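Local coordinates for uncharacterized protein (Trypanosoma congolense, PDB 4E40) that probably binds haptoglobin-hemoglobin at the trypanosome cell surface, its elongated helical bundle serving as the receptor's extracellular part in heme-iron uptake, at residues 155-158 / 159-163; 18-21 / 22-26; 90-93 / 94-98. All coordinates share one frame; numbering follows the deposited sequence.

Interaction 1 of 3, residues 155-158 / 159-163. Unlike the reference sequence in segment 155-158: Glu157 (reference Lys).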
ATOM      1  N   VAL A 155      35.424 -28.236  -6.060  1.00 24.58           N
ATOM      2  CA  VAL A 155      34.400 -27.409  -6.726  1.00 22.58           C
ATOM      3  C   VAL A 155      33.397 -28.301  -7.443  1.00 23.71           C
ATOM      4  O   VAL A 155      32.184 -28.158  -7.268  1.00 24.81           O
ATOM      5  CB  VAL A 155      35.023 -26.393  -7.688  1.00 23.11           C
ATOM      6  CG1 VAL A 155      33.987 -25.741  -8.579  1.00 22.77           C
ATOM      7  CG2 VAL A 155      35.808 -25.326  -6.917  1.00 22.74           C
ATOM      8  N   LYS A 156      33.930 -29.268  -8.216  1.00 24.28           N
ATOM      9  CA  LYS A 156      33.029 -30.126  -9.009  1.00 26.50           C
ATOM     10  C   LYS A 156      32.083 -30.926  -8.092  1.00 25.21           C
ATOM     11  O   LYS A 156      30.901 -31.010  -8.350  1.00 27.62           O
ATOM     12  CB  LYS A 156      33.860 -31.092  -9.895  1.00 27.90           C
ATOM     13  CG  LYS A 156      32.975 -32.169 -10.505  1.00 32.12           C
ATOM     14  CD  LYS A 156      33.850 -33.269 -11.104  1.00 38.44           C
ATOM     15  CE  LYS A 156      34.115 -32.981 -12.567  1.00 45.59           C
ATOM     16  NZ  LYS A 156      34.058 -34.256 -13.368  1.00 49.87           N
ATOM     17  N   GLU A 157      32.623 -31.517  -7.035  1.00 26.44           N
ATOM     18  CA  GLU A 157      31.895 -32.245  -6.064  1.00 29.37           C
ATOM     19  C   GLU A 157      30.825 -31.394  -5.396  1.00 30.24           C
ATOM     20  O   GLU A 157      29.648 -31.777  -5.293  1.00 30.05           O
ATOM     21  CB  GLU A 157      32.845 -32.904  -5.041  1.00 32.59           C
ATOM     22  CG  GLU A 157      32.114 -33.691  -3.964  1.00 39.07           C
ATOM     23  CD  GLU A 157      31.161 -34.733  -4.550  1.00 48.93           C
ATOM     24  OE1 GLU A 157      30.072 -34.983  -3.951  1.00 52.13           O
ATOM     25  OE2 GLU A 157      31.493 -35.295  -5.625  1.00 52.06           O
ATOM     26  N   ALA A 158      31.218 -30.213  -4.923  1.00 25.71           N
ATOM     27  CA  ALA A 158      30.220 -29.355  -4.331  1.00 24.83           C
ATOM     28  C   ALA A 158      29.103 -28.994  -5.317  1.00 24.39           C
ATOM     29  O   ALA A 158      27.948 -28.822  -4.896  1.00 26.22           O
ATOM     30  CB  ALA A 158      30.901 -28.060  -3.843  1.00 23.94           C
ATOM     31  N   ALA A 159      29.454 -28.753  -6.576  1.00 24.49           N
ATOM     32  CA  ALA A 159      28.452 -28.363  -7.580  1.00 25.33           C
ATOM     33  C   ALA A 159      27.460 -29.535  -7.829  1.00 27.65           C
ATOM     34  O   ALA A 159      26.239 -29.309  -7.995  1.00 27.50           O
ATOM     35  CB  ALA A 159      29.128 -27.937  -8.868  1.00 24.71           C
ATOM     36  N   GLU A 160      27.969 -30.763  -7.801  1.00 29.63           N
ATOM     37  CA  GLU A 160      27.067 -31.924  -7.954  1.00 32.49           C
ATOM     38  C   GLU A 160      26.105 -32.089  -6.764  1.00 34.08           C
ATOM     39  O   GLU A 160      24.985 -32.588  -6.945  1.00 36.43           O
ATOM     40  CB  GLU A 160      27.881 -33.204  -8.216  1.00 34.52           C
ATOM     41  CG  GLU A 160      28.601 -33.181  -9.544  1.00 38.61           C
ATOM     42  CD  GLU A 160      29.726 -34.198  -9.605  1.00 49.18           C
ATOM     43  OE1 GLU A 160      30.015 -34.834  -8.554  1.00 52.22           O
ATOM     44  OE2 GLU A 160      30.329 -34.354 -10.696  1.00 48.43           O
ATOM     45  N   GLU A 161      26.511 -31.635  -5.571  1.00 32.22           N
ATOM     46  CA  GLU A 161      25.720 -31.705  -4.376  1.00 34.89           C
ATOM     47  C   GLU A 161      24.713 -30.539  -4.318  1.00 34.36           C
ATOM     48  O   GLU A 161      23.843 -30.501  -3.452  1.00 36.55           O
ATOM     49  CB  GLU A 161      26.622 -31.647  -3.151  1.00 38.01           C
ATOM     50  CG  GLU A 161      27.451 -32.893  -2.884  1.00 42.55           C
ATOM     51  CD  GLU A 161      28.659 -32.620  -1.973  1.00 48.83           C
ATOM     52  OE1 GLU A 161      28.806 -31.485  -1.451  1.00 51.04           O
ATOM     53  OE2 GLU A 161      29.482 -33.535  -1.780  1.00 54.37           O
ATOM     54  N   CYS A 162      24.839 -29.577  -5.220  1.00 32.19           N
ATOM     55  CA  CYS A 162      23.958 -28.437  -5.150  1.00 32.49           C
ATOM     56  C   CYS A 162      22.667 -28.795  -5.882  1.00 35.59           C
ATOM     57  O   CYS A 162      22.662 -29.065  -7.078  1.00 37.29           O
ATOM     58  CB  CYS A 162      24.593 -27.165  -5.745  1.00 29.12           C
ATOM     59  SG  CYS A 162      23.433 -25.749  -5.973  1.00 32.25           S
ATOM     60  N   SER A 163      21.572 -28.808  -5.160  1.00 36.12           N
ATOM     61  CA  SER A 163      20.303 -29.069  -5.861  1.00 38.87           C
ATOM     62  C   SER A 163      19.632 -27.753  -6.259  1.00 37.99           C
ATOM     63  O   SER A 163      19.796 -26.749  -5.574  1.00 39.74           O
ATOM     64  CB  SER A 163      19.379 -29.909  -4.985  1.00 42.55           C
ATOM     65  OG  SER A 163      19.080 -29.219  -3.785  1.00 50.90           O
TER

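Interaction 2 of 3, residues 18-21 / 22-26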
ATOM      1  N   ALA A  18      27.076 -19.919  -3.748  1.00 16.60           N
ATOM      2  CA  ALA A  18      26.354 -19.670  -5.025  1.00 16.89           C
ATOM      3  C   ALA A  18      25.071 -20.476  -5.072  1.00 17.22           C
ATOM      4  O   ALA A  18      24.063 -19.966  -5.572  1.00 17.36           O
ATOM      5  CB  ALA A  18      27.258 -19.997  -6.217  1.00 17.27           C
ATOM      6  N   CYS A  19      25.076 -21.691  -4.512  1.00 18.60           N
ATOM      7  CA  CYS A  19      23.837 -22.525  -4.431  1.00 19.57           C
ATOM      8  C   CYS A  19      22.781 -21.781  -3.632  1.00 19.15           C
ATOM      9  O   CYS A  19      21.631 -21.624  -4.081  1.00 19.07           O
ATOM     10  CB  CYS A  19      24.192 -23.847  -3.722  1.00 21.68           C
ATOM     11  SG  CYS A  19      22.876 -25.045  -4.051  1.00 29.78           S
ATOM     12  N   GLU A  20      23.189 -21.265  -2.448  1.00 17.98           N
ATOM     13  CA  GLU A  20      22.231 -20.503  -1.613  1.00 18.33           C
ATOM     14  C   GLU A  20      21.772 -19.232  -2.337  1.00 18.12           C
ATOM     15  O   GLU A  20      20.597 -18.865  -2.272  1.00 18.73           O
ATOM     16  CB  GLU A  20      22.813 -20.158  -0.237  1.00 20.14           C
ATOM     17  CG  GLU A  20      21.857 -19.347   0.666  1.00 22.57           C
ATOM     18  CD  GLU A  20      20.497 -20.000   0.840  1.00 27.06           C
ATOM     19  OE1 GLU A  20      20.383 -21.239   0.613  1.00 29.85           O
ATOM     20  OE2 GLU A  20      19.515 -19.297   1.176  1.00 25.41           O
ATOM     21  N   LEU A  21      22.697 -18.510  -2.962  1.00 16.09           N
ATOM     22  CA  LEU A  21      22.328 -17.296  -3.694  1.00 15.48           C
ATOM     23  C   LEU A  21      21.293 -17.616  -4.786  1.00 16.02           C
ATOM     24  O   LEU A  21      20.331 -16.865  -4.959  1.00 17.17           O
ATOM     25  CB  LEU A  21      23.552 -16.659  -4.348  1.00 15.86           C
ATOM     26  CG  LEU A  21      23.351 -15.401  -5.196  1.00 16.47           C
ATOM     27  CD1 LEU A  21      22.657 -14.281  -4.401  1.00 16.97           C
ATOM     28  CD2 LEU A  21      24.633 -14.879  -5.842  1.00 16.90           C
ATOM     29  N   ARG A  22      21.533 -18.695  -5.538  1.00 15.96           N
ATOM     30  CA  ARG A  22      20.582 -19.041  -6.607  1.00 16.45           C
ATOM     31  C   ARG A  22      19.195 -19.300  -6.016  1.00 16.99           C
ATOM     32  O   ARG A  22      18.191 -18.853  -6.618  1.00 18.03           O
ATOM     33  CB  ARG A  22      21.086 -20.289  -7.359  1.00 17.94           C
ATOM     34  CG  ARG A  22      20.291 -20.561  -8.650  1.00 22.26           C
ATOM     35  CD  ARG A  22      19.243 -21.680  -8.417  1.00 25.76           C
ATOM     36  NE  ARG A  22      19.845 -22.939  -7.977  1.00 27.21           N
ATOM     37  CZ  ARG A  22      20.510 -23.828  -8.757  1.00 27.51           C
ATOM     38  NH1 ARG A  22      20.664 -23.632 -10.076  1.00 32.05           N
ATOM     39  NH2 ARG A  22      21.037 -24.930  -8.223  1.00 28.75           N
ATOM     40  N   ALA A  23      19.115 -20.014  -4.900  1.00 17.32           N
ATOM     41  CA  ALA A  23      17.814 -20.286  -4.243  1.00 17.16           C
ATOM     42  C   ALA A  23      17.135 -18.994  -3.796  1.00 18.29           C
ATOM     43  O   ALA A  23      15.911 -18.846  -3.958  1.00 18.48           O
ATOM     44  CB  ALA A  23      17.936 -21.243  -3.075  1.00 19.59           C
ATOM     45  N   GLN A  24      17.948 -18.019  -3.337  1.00 17.23           N
ATOM     46  CA  GLN A  24      17.351 -16.705  -2.962  1.00 17.61           C
ATOM     47  C   GLN A  24      16.834 -15.942  -4.190  1.00 17.22           C
ATOM     48  O   GLN A  24      15.746 -15.383  -4.169  1.00 17.35           O
ATOM     49  CB  GLN A  24      18.376 -15.802  -2.268  1.00 19.04           C
ATOM     50  CG  GLN A  24      18.929 -16.363  -0.966  1.00 22.54           C
ATOM     51  CD  GLN A  24      18.259 -15.930   0.261  1.00 23.51           C
ATOM     52  OE1 GLN A  24      17.883 -16.792   1.096  1.00 34.07           O
ATOM     53  NE2 GLN A  24      17.897 -14.690   0.320  1.00 18.48           N
ATOM     54  N   LEU A  25      17.632 -15.894  -5.277  1.00 17.01           N
ATOM     55  CA  LEU A  25      17.244 -15.161  -6.478  1.00 17.77           C
ATOM     56  C   LEU A  25      15.956 -15.793  -7.017  1.00 18.53           C
ATOM     57  O   LEU A  25      15.038 -15.052  -7.404  1.00 19.35           O
ATOM     58  CB  LEU A  25      18.369 -15.231  -7.537  1.00 17.19           C
ATOM     59  CG  LEU A  25      19.613 -14.401  -7.068  1.00 17.24           C
ATOM     60  CD1 LEU A  25      20.804 -14.789  -7.953  1.00 16.58           C
ATOM     61  CD2 LEU A  25      19.373 -12.890  -7.084  1.00 16.75           C
ATOM     62  N   ALA A  26      15.911 -17.140  -7.013  1.00 18.91           N
ATOM     63  CA  ALA A  26      14.712 -17.890  -7.503  1.00 19.77           C
ATOM     64  C   ALA A  26      13.489 -17.549  -6.665  1.00 20.37           C
ATOM     65  O   ALA A  26      12.347 -17.602  -7.178  1.00 22.43           O
ATOM     66  CB  ALA A  26      14.953 -19.392  -7.467  1.00 20.39           C
TER
HETATM   67  O   HOH W   1      20.033 -23.658  -5.334  1.00 24.48           O

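Interaction 3 of 3, residues 90-93 / 94-98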
ATOM      1  N   ALA A  90     -30.409  25.381  15.728  1.00 19.51           N
ATOM      2  CA  ALA A  90     -30.184  24.019  15.264  1.00 19.52           C
ATOM      3  C   ALA A  90     -29.714  23.997  13.813  1.00 19.86           C
ATOM      4  O   ALA A  90     -28.842  23.244  13.426  1.00 18.91           O
ATOM      5  CB  ALA A  90     -31.444  23.177  15.427  1.00 21.00           C
ATOM      6  N   ALA A  91     -30.371  24.799  12.968  1.00 19.75           N
ATOM      7  CA  ALA A  91     -29.917  24.829  11.574  1.00 18.38           C
ATOM      8  C   ALA A  91     -28.494  25.350  11.386  1.00 18.34           C
ATOM      9  O   ALA A  91     -27.749  24.877  10.529  1.00 17.90           O
ATOM     10  CB  ALA A  91     -30.903  25.711  10.753  1.00 18.25           C
ATOM     11  N   ALA A  92     -28.090  26.315  12.237  1.00 18.36           N
ATOM     12  CA  ALA A  92     -26.720  26.831  12.201  1.00 18.05           C
ATOM     13  C   ALA A  92     -25.757  25.711  12.612  1.00 17.91           C
ATOM     14  O   ALA A  92     -24.744  25.490  11.936  1.00 17.08           O
ATOM     15  CB  ALA A  92     -26.583  27.984  13.219  1.00 19.06           C
ATOM     16  N   VAL A  93     -26.147  24.939  13.616  1.00 17.55           N
ATOM     17  CA  VAL A  93     -25.322  23.710  13.976  1.00 17.31           C
ATOM     18  C   VAL A  93     -25.171  22.727  12.811  1.00 16.88           C
ATOM     19  O   VAL A  93     -24.083  22.231  12.510  1.00 16.80           O
ATOM     20  CB  VAL A  93     -25.898  22.998  15.218  1.00 17.07           C
ATOM     21  CG1 VAL A  93     -25.300  21.608  15.397  1.00 18.61           C
ATOM     22  CG2 VAL A  93     -25.584  23.867  16.457  1.00 20.01           C
ATOM     23  N   ALA A  94     -26.275  22.488  12.106  1.00 16.52           N
ATOM     24  CA  ALA A  94     -26.214  21.545  10.990  1.00 16.59           C
ATOM     25  C   ALA A  94     -25.283  22.067   9.891  1.00 16.24           C
ATOM     26  O   ALA A  94     -24.472  21.296   9.377  1.00 16.02           O
ATOM     27  CB  ALA A  94     -27.657  21.317  10.428  1.00 16.23           C
ATOM     28  N   HIS A  95     -25.362  23.373   9.570  1.00 16.19           N
ATOM     29  CA  HIS A  95     -24.420  23.917   8.583  1.00 17.33           C
ATOM     30  C   HIS A  95     -22.985  23.796   9.027  1.00 15.87           C
ATOM     31  O   HIS A  95     -22.118  23.419   8.259  1.00 15.91           O
ATOM     32  CB  HIS A  95     -24.753  25.394   8.331  1.00 19.27           C
ATOM     33  CG  HIS A  95     -25.991  25.649   7.483  1.00 22.35           C
ATOM     34  ND1 HIS A  95     -25.923  25.810   6.129  1.00 25.88           N
ATOM     35  CD2 HIS A  95     -27.305  25.779   7.836  1.00 25.17           C
ATOM     36  CE1 HIS A  95     -27.179  26.146   5.649  1.00 24.16           C
ATOM     37  NE2 HIS A  95     -28.033  26.097   6.675  1.00 28.13           N
ATOM     38  N   HIS A  96     -22.753  24.128  10.305  1.00 16.14           N
ATOM     39  CA  HIS A  96     -21.372  24.086  10.793  1.00 16.56           C
ATOM     40  C   HIS A  96     -20.803  22.683  10.802  1.00 15.28           C
ATOM     41  O   HIS A  96     -19.646  22.472  10.432  1.00 15.43           O
ATOM     42  CB  HIS A  96     -21.285  24.691  12.206  1.00 17.03           C
ATOM     43  CG  HIS A  96     -21.719  26.113  12.244  1.00 20.45           C
ATOM     44  ND1 HIS A  96     -22.094  26.726  13.388  1.00 22.60           N
ATOM     45  CD2 HIS A  96     -21.808  27.045  11.243  1.00 20.35           C
ATOM     46  CE1 HIS A  96     -22.468  27.990  13.106  1.00 24.55           C
ATOM     47  NE2 HIS A  96     -22.262  28.192  11.805  1.00 24.21           N
ATOM     48  N   ALA A  97     -21.643  21.707  11.133  1.00 15.17           N
ATOM     49  CA  ALA A  97     -21.206  20.294  11.171  1.00 14.41           C
ATOM     50  C   ALA A  97     -20.910  19.798   9.756  1.00 14.37           C
ATOM     51  O   ALA A  97     -19.952  19.061   9.511  1.00 14.72           O
ATOM     52  CB  ALA A  97     -22.247  19.376  11.848  1.00 15.98           C
ATOM     53  N   LEU A  98     -21.745  20.251   8.788  1.00 13.72           N
ATOM     54  CA  LEU A  98     -21.455  19.898   7.420  1.00 14.95           C
ATOM     55  C   LEU A  98     -20.112  20.427   6.926  1.00 14.35           C
ATOM     56  O   LEU A  98     -19.475  19.752   6.134  1.00 14.55           O
ATOM     57  CB  LEU A  98     -22.641  20.415   6.490  1.00 16.51           C
ATOM     58  CG  LEU A  98     -22.417  20.017   5.001  1.00 19.00           C
ATOM     59  CD1 LEU A  98     -22.524  18.515   4.753  1.00 20.81           C
ATOM     60  CD2 LEU A  98     -23.484  20.749   4.170  1.00 21.56           C
TER

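Interaction 1 of 3, residues 155-158 / 159-163
Ala159 N donates to Val155 O at 2.9 Å and Glu160 N to Lys156 O at 3.0 Å, both backbone bonds of the alpha-helical i to i+4 pattern. At the next step Glu161 N divides its hydrogen between two carbonyls, the main bond going to Glu157 O (3.2 Å) and a weak one to Ala158 O. One residue on, Cys162 N bonds to Ala159 O, an i to i+3 link.

This short helix, 153-160, belongs to the end region of the elongated helical bundle. Val155 and Ala158 pack on Val15 of helix 12-26, Val155 and Ala159 on Ala147 of helix 82-147, and Cys162 is joined by its disulfide to Cys19.

Carboxylates dominate the side-chain contacts. Glu157 curls along the helix toward both later glutamates, its chain bent at chi2 (54°). Its OE1 comes within 2.7 Å of Glu161 OE2, the two carboxylate planes lying 67° apart; so short a separation suggests that one of these acids holds a proton. Glu157 OE2 lies 3.3 Å from Glu160 OE1, two like-charged groups whose side chains cross at about a right angle.

Opposite charges lie near each other at Lys156 and Glu160, probably a weak attraction. Lys156 CG passes 3.4 Å from Glu160 OE2, whereas Lys156 NZ stays 4.6 Å from that oxygen, beyond salt-bridge range, the lysine chain being bent at chi3 and chi4.

Interaction 2 of 3, residues 18-21 / 22-26
The guanidinium of Arg22 meets the preceding helical turn through a water, which lies at its edge, in plane, accepts from Arg22 NE at 2.7 Å and donates to Cys19 O at 2.9 Å. Bends at chi2 (-100°) and chi3 (-59°) fold the arginine chain and bring NE to this water. The other flat pair is the Glu20 carboxylate and the Gln24 amide, whose planes are inclined by 53°; Glu20 OE2 also comes within 3.7 Å of Gln24 CG.

Both segments form one continuous stretch of alpha-helix 12-26, at the end of the helical bundle where the disulfide joins Cys19 to Cys162. Farther along the guanidinium, Arg22 NH1 is hydrogen-bonded to Ser141 OG of helix 82-147 and forms a long, weak ion pair with Glu164, while NH2 makes a weak bond to Ser163 O, so that this buried arginine links its own helix to a neighbouring one and to the loop after Cys162.

Four successive i to i+4 backbone bonds connect the segments, from Arg22 N to Ala18 O through to Leu25 N to Leu21 O. Cys19 O accepts from two donors, Ala23 N at 3.1 Å and the bridging water.

On the buried side, Leu21 and Leu25 run obliquely past each other one turn apart. Helix 172-180 meets both of them through Leu175, and Leu25 also reaches Phe195 and Ile198 of helix 192-246. The isobutyl groups approach through Leu21 CG, 3.8 Å from Leu25 CD1, with Leu21 CD1 4.0 Å from the same methyl.

Interaction 3 of 3, residues 90-93 / 94-98
Ala94 N donates to Ala90 O at 3.0 Å, a backbone bond between consecutive turns of alpha-helix 82-147, one of the long helices of the bundle. In the same i to i+4 pattern His96 N donates to Ala92 O at 2.9 Å and Ala97 N to Val93 O at 2.9 Å.

Side chains of this stretch touch two neighbouring helices. Ala91 packs on Ala67 and Val71 of helix 28-73, while Ala90, Val93 and Ala97 face helix 192-246. His95 turns to the first of these helices, touching Val64 and giving a weak hydrogen bond between its NE2 and Ser68 OG.

Ring contacts centre on His96, which is exposed. Its CG stands anti to the carbonyl carbon (chi1 -60°), which leans the imidazole back over the preceding turn. Ala92 O lies over the centre of one ring face, 3.1 Å above the plane, so the carbonyl that accepts the His96 N-H also meets the face of the same residue's ring. Alongside that oxygen, the methyl CB of Ala92 approaches His96 CE1 at 4.1 Å.

Along the chain come interaction 2 on helix 12-26, interaction 3 on helix 82-147 and interaction 1 on helix 153-160, each a local contact between neighbouring turns, the last running on into a loop. Interactions 1 and 2 are neighbours at one end of the bundle, their centres about 14 Å apart, and the disulfide between Cys162 and Cys19 joins them. Interaction 3 lies on the other side of the chain's centre, its centre about 77 Å from that of interaction 1 and 64 Å from that of interaction 2. Helix 82-147 spans this length, packing against both helix 12-26 and helix 153-160 near its far end, and so contributes to the elongated receptor rod.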